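Local coordinates for nascent polypeptide-associated complex protein (Methanothermobacter marburgensis, PDB 1TR8), which probably contacts nascent polypeptide chains as they emerge from the ribosome, working as a homodimer that also binds ribosomal RNA, at residues A[64-67]-A[68-71]. Sequence-based numbering, arbitrary orientation.
Sequences IPED and DIEL
Ile-64 and Ile-69 meet at the start of the first helix of the UBA domain, a three-helix bundle. CG2 of Ile-64 presses on CG1 of Ile-69 at 3.4 Å, a tight contact, and the two side chains cross at about a right angle. CG2 of Ile-64 is anti to the backbone N, and this turns the methyl group to Ile-69. Helix 80-89 packs on both isoleucines through Thr-84. Next to them, the ring of Pro-65 lies against the Asp-68 carboxylate, with CG 3.4 Å from OD2. CG of Asp-68 is anti to its carbonyl carbon (chi1 -68°), which swings the carboxylate back to the proline. With an alanine in place of Asp-68 the carboxylate is gone, and the Pro-65 ring would probably lose its cover on this flank and the helix N-terminus a favourable negative charge. On the outer side, Asp-67 and Glu-70 run side by side. OD1 of Asp-67 lies 3.8 Å from OE1 of Glu-70, and these like charges probably repel. OE1 of Glu-66 forms a salt bridge with Arg-80 of helix 80-89. Pro-65 is the N-cap, and its carbonyl starts the helical bonding. Pro-65 O accepts a 3.1 Å bond from Ile-69 N and a weak, bent one from Asp-68 N, whose N-H...O angle is 124°.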
loop_
_atom_site.group_PDB
_atom_site.type_symbol
_atom_site.label_atom_id
_atom_site.label_comp_id
_atom_site.label_asym_id
_atom_site.label_seq_id
_atom_site.Cartn_x
_atom_site.Cartn_y
_atom_site.Cartn_z
ATOM N N ILE A 64 -24.947 0.335 3.736
ATOM C CA ILE A 64 -25.881 -0.740 4.035
ATOM C C ILE A 64 -27.267 -0.142 4.270
ATOM O O ILE A 64 -27.474 0.648 5.208
ATOM C CB ILE A 64 -25.428 -1.470 5.292
ATOM C CG1 ILE A 64 -23.970 -1.901 5.150
ATOM C CG2 ILE A 64 -26.330 -2.663 5.537
ATOM C CD1 ILE A 64 -23.147 -1.568 6.360
ATOM N N PRO A 65 -28.225 -0.534 3.436
ATOM C CA PRO A 65 -29.592 -0.044 3.590
ATOM C C PRO A 65 -30.201 -0.388 4.950
ATOM O O PRO A 65 -30.149 -1.532 5.377
ATOM C CB PRO A 65 -30.358 -0.743 2.453
ATOM C CG PRO A 65 -29.296 -1.219 1.462
ATOM C CD PRO A 65 -28.061 -1.421 2.268
ATOM N N GLU A 66 -30.755 0.612 5.624
ATOM C CA GLU A 66 -31.426 0.439 6.909
ATOM C C GLU A 66 -32.387 -0.737 6.907
ATOM O O GLU A 66 -32.380 -1.572 7.819
ATOM C CB GLU A 66 -32.200 1.717 7.262
ATOM C CG GLU A 66 -32.568 1.858 8.732
ATOM C CD GLU A 66 -31.425 2.403 9.561
ATOM O OE1 GLU A 66 -30.482 1.652 9.835
ATOM O OE2 GLU A 66 -31.462 3.588 9.949
ATOM N N ASP A 67 -33.232 -0.771 5.885
ATOM C CA ASP A 67 -34.249 -1.806 5.767
ATOM C C ASP A 67 -33.628 -3.196 5.676
ATOM O O ASP A 67 -34.177 -4.149 6.208
ATOM C CB ASP A 67 -35.179 -1.512 4.586
ATOM C CG ASP A 67 -35.996 -0.257 4.797
ATOM O OD1 ASP A 67 -35.957 0.300 5.920
ATOM O OD2 ASP A 67 -36.702 0.259 3.900
ATOM N N ASP A 68 -32.448 -3.313 5.084
ATOM C CA ASP A 68 -31.760 -4.595 5.059
ATOM C C ASP A 68 -31.205 -4.975 6.411
ATOM O O ASP A 68 -31.306 -6.122 6.810
ATOM C CB ASP A 68 -30.620 -4.545 4.062
ATOM C CG ASP A 68 -31.103 -4.438 2.635
ATOM O OD1 ASP A 68 -32.330 -4.311 2.424
ATOM O OD2 ASP A 68 -30.319 -4.480 1.670
ATOM N N ILE A 69 -30.614 -4.018 7.119
ATOM C CA ILE A 69 -30.159 -4.255 8.496
ATOM C C ILE A 69 -31.324 -4.700 9.361
ATOM O O ILE A 69 -31.224 -5.706 10.035
ATOM C CB ILE A 69 -29.506 -2.993 9.089
ATOM C CG1 ILE A 69 -28.252 -2.640 8.290
ATOM C CG2 ILE A 69 -29.120 -3.203 10.559
ATOM C CD1 ILE A 69 -27.682 -1.288 8.635
ATOM N N GLU A 70 -32.431 -3.972 9.289
ATOM C CA GLU A 70 -33.658 -4.291 10.035
ATOM C C GLU A 70 -34.149 -5.706 9.751
ATOM O O GLU A 70 -34.434 -6.460 10.672
ATOM C CB GLU A 70 -34.768 -3.298 9.687
ATOM C CG GLU A 70 -34.610 -1.963 10.387
ATOM C CD GLU A 70 -35.573 -0.910 9.865
ATOM O OE1 GLU A 70 -36.631 -1.272 9.275
ATOM O OE2 GLU A 70 -35.266 0.292 10.053
ATOM N N LEU A 71 -34.219 -6.057 8.474
ATOM C CA LEU A 71 -34.698 -7.380 8.046
ATOM C C LEU A 71 -33.846 -8.511 8.623
ATOM O O LEU A 71 -34.354 -9.494 9.176
ATOM C CB LEU A 71 -34.704 -7.466 6.519
ATOM C CG LEU A 71 -35.604 -8.524 5.872
ATOM C CD1 LEU A 71 -36.128 -8.009 4.555
ATOM C CD2 LEU A 71 -34.888 -9.820 5.643
#